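Local atomic coordinates of ATP-dependent DNA helicase (Mycobacterium smegmatis, PDB entry 5V9X), a protein that acts as a 3'-to-5' RNA:DNA helicase of superfamily 2, probably using ATP hydrolysis to move along a single-stranded DNA tracking strand. Residues Arg301-Leu306 / Ala354-Val359; Ala458-Val463 / Ala490-Leu495. All coordinates share one frame; numbering follows the deposited sequence.

Contact 1: residues Arg301-Leu306 / Ala354-Val359. With nucleotides of chain B.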
loop_
_atom_site.group_PDB
_atom_site.type_symbol
_atom_site.label_atom_id
_atom_site.label_comp_id
_atom_site.label_asym_id
_atom_site.label_seq_id
_atom_site.Cartn_x
_atom_site.Cartn_y
_atom_site.Cartn_z
ATOM N N ARG A 301 10.631 -7.548 -10.822
ATOM C CA ARG A 301 11.196 -8.598 -11.666
ATOM C C ARG A 301 10.197 -9.059 -12.720
ATOM O O ARG A 301 10.571 -9.301 -13.874
ATOM C CB ARG A 301 11.662 -9.776 -10.810
ATOM C CG ARG A 301 13.068 -9.614 -10.246
ATOM C CD ARG A 301 13.505 -10.837 -9.452
ATOM N NE ARG A 301 12.730 -11.003 -8.224
ATOM C CZ ARG A 301 12.863 -12.026 -7.385
ATOM N NH1 ARG A 301 13.744 -12.986 -7.636
ATOM N NH2 ARG A 301 12.113 -12.090 -6.293
ATOM N N LEU A 302 8.921 -9.184 -12.349
ATOM C CA LEU A 302 7.914 -9.581 -13.329
ATOM C C LEU A 302 7.719 -8.502 -14.387
ATOM O O LEU A 302 7.473 -8.813 -15.558
ATOM C CB LEU A 302 6.592 -9.897 -12.636
ATOM C CG LEU A 302 5.499 -10.484 -13.537
ATOM C CD1 LEU A 302 5.905 -11.857 -14.051
ATOM C CD2 LEU A 302 4.167 -10.553 -12.808
ATOM N N ALA A 303 7.823 -7.229 -13.994
ATOM C CA ALA A 303 7.696 -6.138 -14.956
ATOM C C ALA A 303 8.828 -6.170 -15.980
ATOM O O ALA A 303 8.597 -6.013 -17.185
ATOM C CB ALA A 303 7.664 -4.797 -14.223
ATOM N N GLU A 304 10.065 -6.365 -15.513
ATOM C CA GLU A 304 11.183 -6.544 -16.435
ATOM C C GLU A 304 10.973 -7.769 -17.316
ATOM O O GLU A 304 11.249 -7.733 -18.521
ATOM C CB GLU A 304 12.496 -6.672 -15.660
ATOM C CG GLU A 304 12.899 -5.442 -14.862
ATOM C CD GLU A 304 13.380 -4.302 -15.738
ATOM O OE1 GLU A 304 13.264 -3.135 -15.309
ATOM O OE2 GLU A 304 13.876 -4.570 -16.856
ATOM N N ARG A 305 10.482 -8.862 -16.728
ATOM C CA ARG A 305 10.252 -10.088 -17.486
ATOM C C ARG A 305 9.226 -9.874 -18.592
ATOM O O ARG A 305 9.488 -10.170 -19.763
ATOM C CB ARG A 305 9.788 -11.199 -16.548
ATOM C CG ARG A 305 10.873 -12.136 -16.067
ATOM C CD ARG A 305 10.228 -13.383 -15.500
ATOM N NE ARG A 305 9.307 -13.971 -16.468
ATOM C CZ ARG A 305 8.328 -14.816 -16.157
ATOM N NH1 ARG A 305 8.132 -15.173 -14.895
ATOM N NH2 ARG A 305 7.542 -15.299 -17.110
ATOM N N LEU A 306 8.042 -9.373 -18.231
ATOM C CA LEU A 306 6.981 -9.191 -19.216
ATOM C C LEU A 306 7.405 -8.233 -20.319
ATOM O O LEU A 306 7.119 -8.472 -21.499
ATOM C CB LEU A 306 5.710 -8.692 -18.534
ATOM C CG LEU A 306 4.873 -9.765 -17.840
ATOM C CD1 LEU A 306 3.760 -9.131 -17.023
ATOM C CD2 LEU A 306 4.302 -10.729 -18.871
ATOM N N ALA A 354 9.624 -0.706 -19.456
ATOM C CA ALA A 354 9.393 -0.885 -18.030
ATOM C C ALA A 354 9.390 0.448 -17.292
ATOM O O ALA A 354 10.067 1.404 -17.680
ATOM C CB ALA A 354 10.458 -1.803 -17.429
ATOM N N HIS A 355 8.612 0.500 -16.211
ATOM C CA HIS A 355 8.625 1.625 -15.283
ATOM C C HIS A 355 8.456 1.080 -13.875
ATOM O O HIS A 355 7.424 0.477 -13.565
ATOM C CB HIS A 355 7.518 2.637 -15.599
ATOM C CG HIS A 355 7.693 3.956 -14.910
ATOM N ND1 HIS A 355 7.309 4.173 -13.604
ATOM C CD2 HIS A 355 8.219 5.126 -15.345
ATOM C CE1 HIS A 355 7.587 5.420 -13.266
ATOM N NE2 HIS A 355 8.140 6.019 -14.305
ATOM N N HIS A 356 9.466 1.277 -13.033
ATOM C CA HIS A 356 9.395 0.899 -11.625
ATOM C C HIS A 356 10.547 1.578 -10.891
ATOM O O HIS A 356 11.360 2.289 -11.492
ATOM C CB HIS A 356 9.419 -0.622 -11.442
ATOM C CG HIS A 356 10.595 -1.296 -12.078
ATOM N ND1 HIS A 356 11.838 -1.346 -11.484
ATOM C CD2 HIS A 356 10.710 -1.963 -13.250
ATOM C CE1 HIS A 356 12.670 -2.011 -12.266
ATOM N NE2 HIS A 356 12.011 -2.397 -13.344
ATOM N N GLY A 357 10.610 1.342 -9.578
ATOM C CA GLY A 357 11.550 2.065 -8.736
ATOM C C GLY A 357 13.007 1.835 -9.090
ATOM O O GLY A 357 13.840 2.726 -8.900
ATOM N N SER A 358 13.341 0.651 -9.601
ATOM C CA SER A 358 14.729 0.345 -9.924
ATOM C C SER A 358 15.148 0.840 -11.304
ATOM O O SER A 358 16.334 0.758 -11.639
ATOM C CB SER A 358 14.974 -1.160 -9.814
ATOM O OG SER A 358 14.885 -1.584 -8.463
ATOM N N VAL A 359 14.211 1.335 -12.112
ATOM C CA VAL A 359 14.572 2.021 -13.345
ATOM C C VAL A 359 15.189 3.368 -12.990
ATOM O O VAL A 359 14.773 4.026 -12.027
ATOM C CB VAL A 359 13.335 2.184 -14.245
ATOM C CG1 VAL A 359 13.690 2.890 -15.543
ATOM C CG2 VAL A 359 12.698 0.832 -14.528
ATOM P P DT B 8 8.437 0.386 -6.827
ATOM O OP1 DT B 8 8.450 0.817 -8.240
ATOM O OP2 DT B 8 9.679 -0.128 -6.210
ATOM O "O5'" DT B 8 7.897 1.589 -5.922
ATOM C "C5'" DT B 8 6.571 2.076 -6.105
ATOM C "C4'" DT B 8 6.120 2.880 -4.899
ATOM O "O4'" DT B 8 5.882 2.003 -3.785
ATOM C "C3'" DT B 8 7.136 3.892 -4.391
ATOM O "O3'" DT B 8 6.859 5.160 -4.957
ATOM C "C2'" DT B 8 6.932 3.898 -2.860
ATOM C "C1'" DT B 8 5.925 2.769 -2.611
ATOM N N1 DT B 8 6.292 1.872 -1.477
ATOM C C2 DT B 8 5.500 1.853 -0.353
ATOM O O2 DT B 8 4.500 2.536 -0.231
ATOM N N3 DT B 8 5.921 0.997 0.629
ATOM C C4 DT B 8 7.035 0.176 0.601
ATOM O O4 DT B 8 7.331 -0.560 1.538
ATOM C C5 DT B 8 7.823 0.246 -0.607
ATOM C C7 DT B 8 9.052 -0.598 -0.754
ATOM C C6 DT B 8 7.418 1.081 -1.575
#
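Glu304 reaches from its helix to the imidazole of His356 and receives the ring's NE2-H. The His356 NE2 to Glu304 OE1 separation, modelled at 2.4 Å, is very short, and its exact value should be given little weight; the N-H...O angle of 155° is reasonably straight. The carboxylate carbon lies in the ring plane at the imidazole edge, yet the carboxylate stands almost perpendicular to the ring, the two planes 89° apart. A bend at chi2 (-73°) folds the glutamate chain and brings OE1 to NE2. Two apolar groups border the same oxygen, Ala354 CB at 3.8 Å from Glu304 OE1 and, more loosely, Val359 CG2. Ala303, one residue earlier on the helix, brings its CB within 4.3 Å of His356 CD2.

The far nitrogen of the ring is also used, since Ser358 N donates to His356 ND1 over 3.1 Å from somewhat outside the ring plane. Both imidazole nitrogens are thus bonded, which limits rotation about chi2, and Val359 CG2 lies over one face of the His356 ring, 3.5 Å above its centre. His356 also opens a type I turn closed by Val359 N to His356 O. Within this turn the amide of Gly357 binds the DT8 phosphate of chain B, 2.6 Å from N to OP1. The histidine-glutamate pair thus probably acts as a second shell that helps to position a backbone donor for the DNA tracking strand, in keeping with the phosphate-binding loops of superfamily 2 helicases. Arg305, on the same helix, forms a salt bridge to another phosphate of the DNA.

In the second RecA-like domain, strand 352-355 is an outermost strand of the parallel sheet, next to strand 378-381. Helix 300-318 packs on strand 378-381 through Ala303 and Leu306 against Val380, and its Thr307 meets Ala354 of the edge strand, while helix 361-372 meets His355 and Val359.

Contact 2: residues Ala458-Val463 / Ala490-Leu495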
loop_
_atom_site.group_PDB
_atom_site.type_symbol
_atom_site.label_atom_id
_atom_site.label_comp_id
_atom_site.label_asym_id
_atom_site.label_seq_id
_atom_site.Cartn_x
_atom_site.Cartn_y
_atom_site.Cartn_z
ATOM N N ALA A 458 -2.334 3.553 15.761
ATOM C CA ALA A 458 -2.378 4.397 16.948
ATOM C C ALA A 458 -1.045 4.356 17.682
ATOM O O ALA A 458 -0.507 3.275 17.946
ATOM C CB ALA A 458 -3.507 3.957 17.880
ATOM N N ASN A 459 -0.523 5.536 18.007
ATOM C CA ASN A 459 0.687 5.694 18.804
ATOM C C ASN A 459 1.875 4.853 18.320
ATOM O O ASN A 459 2.448 4.083 19.091
ATOM C CB ASN A 459 0.389 5.384 20.265
ATOM C CG ASN A 459 -0.770 6.200 20.808
ATOM O OD1 ASN A 459 -1.062 7.288 20.315
ATOM N ND2 ASN A 459 -1.438 5.675 21.830
ATOM N N PRO A 460 2.281 4.991 17.041
ATOM C CA PRO A 460 3.473 4.261 16.584
ATOM C C PRO A 460 4.755 4.912 17.079
ATOM O O PRO A 460 5.250 5.872 16.478
ATOM C CB PRO A 460 3.353 4.315 15.056
ATOM C CG PRO A 460 2.595 5.560 14.787
ATOM C CD PRO A 460 1.651 5.750 15.942
ATOM N N LEU A 461 5.308 4.376 18.173
ATOM C CA LEU A 461 6.372 5.068 18.897
ATOM C C LEU A 461 7.646 5.217 18.074
ATOM O O LEU A 461 8.391 6.185 18.269
ATOM C CB LEU A 461 6.681 4.332 20.200
ATOM C CG LEU A 461 5.553 4.267 21.228
ATOM C CD1 LEU A 461 6.048 3.614 22.509
ATOM C CD2 LEU A 461 4.994 5.655 21.504
ATOM N N ASP A 462 7.925 4.279 17.164
ATOM C CA ASP A 462 9.153 4.381 16.380
ATOM C C ASP A 462 9.106 5.579 15.440
ATOM O O ASP A 462 10.114 6.273 15.262
ATOM C CB ASP A 462 9.404 3.084 15.608
ATOM C CG ASP A 462 8.251 2.700 14.695
ATOM O OD1 ASP A 462 7.246 3.442 14.636
ATOM O OD2 ASP A 462 8.355 1.646 14.032
ATOM N N VAL A 463 7.943 5.841 14.836
ATOM C CA VAL A 463 7.784 7.032 14.003
ATOM C C VAL A 463 7.996 8.291 14.833
ATOM O O VAL A 463 8.616 9.260 14.375
ATOM C CB VAL A 463 6.402 7.027 13.320
ATOM C CG1 VAL A 463 6.108 8.379 12.682
ATOM C CG2 VAL A 463 6.329 5.919 12.281
ATOM N N ALA A 490 -3.136 12.863 14.042
ATOM C CA ALA A 490 -4.129 11.807 14.202
ATOM C C ALA A 490 -3.573 10.549 14.874
ATOM O O ALA A 490 -4.222 10.019 15.785
ATOM C CB ALA A 490 -4.745 11.450 12.848
ATOM N N PRO A 491 -2.403 10.026 14.473
ATOM C CA PRO A 491 -1.942 8.755 15.060
ATOM C C PRO A 491 -1.528 8.856 16.518
ATOM O O PRO A 491 -1.287 7.816 17.143
ATOM C CB PRO A 491 -0.742 8.368 14.182
ATOM C CG PRO A 491 -0.835 9.229 12.974
ATOM C CD PRO A 491 -1.457 10.496 13.446
ATOM N N PHE A 492 -1.430 10.062 17.079
ATOM C CA PHE A 492 -0.984 10.240 18.456
ATOM C C PHE A 492 -1.986 11.029 19.289
ATOM O O PHE A 492 -1.623 11.576 20.335
ATOM C CB PHE A 492 0.385 10.921 18.484
ATOM C CG PHE A 492 1.459 10.159 17.756
ATOM C CD1 PHE A 492 2.178 9.164 18.399
ATOM C CD2 PHE A 492 1.751 10.440 16.433
ATOM C CE1 PHE A 492 3.167 8.464 17.736
ATOM C CE2 PHE A 492 2.739 9.742 15.761
ATOM C CZ PHE A 492 3.448 8.755 16.415
ATOM N N ALA A 493 -3.247 11.086 18.852
ATOM C CA ALA A 493 -4.259 11.861 19.560
ATOM C C ALA A 493 -4.511 11.350 20.973
ATOM O O ALA A 493 -5.058 12.091 21.798
ATOM C CB ALA A 493 -5.565 11.857 18.764
ATOM N N THR A 494 -4.136 10.104 21.274
ATOM C CA THR A 494 -4.316 9.537 22.607
ATOM C C THR A 494 -2.996 9.097 23.232
ATOM O O THR A 494 -3.000 8.293 24.169
ATOM C CB THR A 494 -5.287 8.354 22.571
ATOM O OG1 THR A 494 -4.650 7.234 21.943
ATOM C CG2 THR A 494 -6.553 8.717 21.804
ATOM N N LEU A 495 -1.874 9.604 22.735
ATOM C CA LEU A 495 -0.561 9.187 23.215
ATOM C C LEU A 495 -0.413 9.470 24.707
ATOM O O LEU A 495 -0.492 10.640 25.119
ATOM C CB LEU A 495 0.536 9.906 22.433
ATOM C CG LEU A 495 1.986 9.603 22.821
ATOM C CD1 LEU A 495 2.303 8.127 22.635
ATOM C CD2 LEU A 495 2.947 10.463 22.014
#
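Ala458 lies beside the carbonyl of Pro491, its CA making a CH...O contact of 3.6 Å with Pro491 O. Asn459 follows with the contact's backbone hydrogen bond: its N donates to Pro491 O over 2.6 Å at an angle of 163°. With CG beside its own backbone N (chi1 -54°), the Asn459 side chain extends past this bond toward Thr494 and Leu495. Pro460 comes next, at the N-cap position of helix 461-471. Its CD packs 3.5 Å from Phe492 CZ, while Pro460 O faces the ring's edge near its plane at 3.4 Å from the same CZ; Pro491 CB also touches the proline CD. The start of a helix thus meets an interhelical loop of the region assigned to the Lhr winged-helix family, and two overlapping type I turns, Ala490 to Ala493 and Phe492 to Leu495, shape that loop between helices 479-488 and 497-508. Leu461, in the first turn of the helix, adds an apolar contact, its CD2 3.8 Å from Leu495 CD1. Beyond it, Asp462 forms salt bridges with Lys200 and Arg786, and Val463 packs on both of those residues.

In the fold
From the N terminus the chain first builds the seven-stranded parallel sheet that begins with strand 64-68, then enters the second such sheet. There contact 1 closes a loop of 47 intervening residues, partly unmodelled, joining helix 300-318 to the end of edge strand 352-355. After strand 424-429, and before strand 657-659 joins that sheet at its other edge, contact 2 closes a shorter excursion of 26 residues, mostly helical, joining the start of helix 461-471 to the loop ahead of helix 497-508. The loops run in series, neither nested nor crossed. Their centres are 35 Å apart, on opposite sides of the chain's centre: contact 1 lies at the DNA, whereas contact 2 borders helices 200-213 and 822-835.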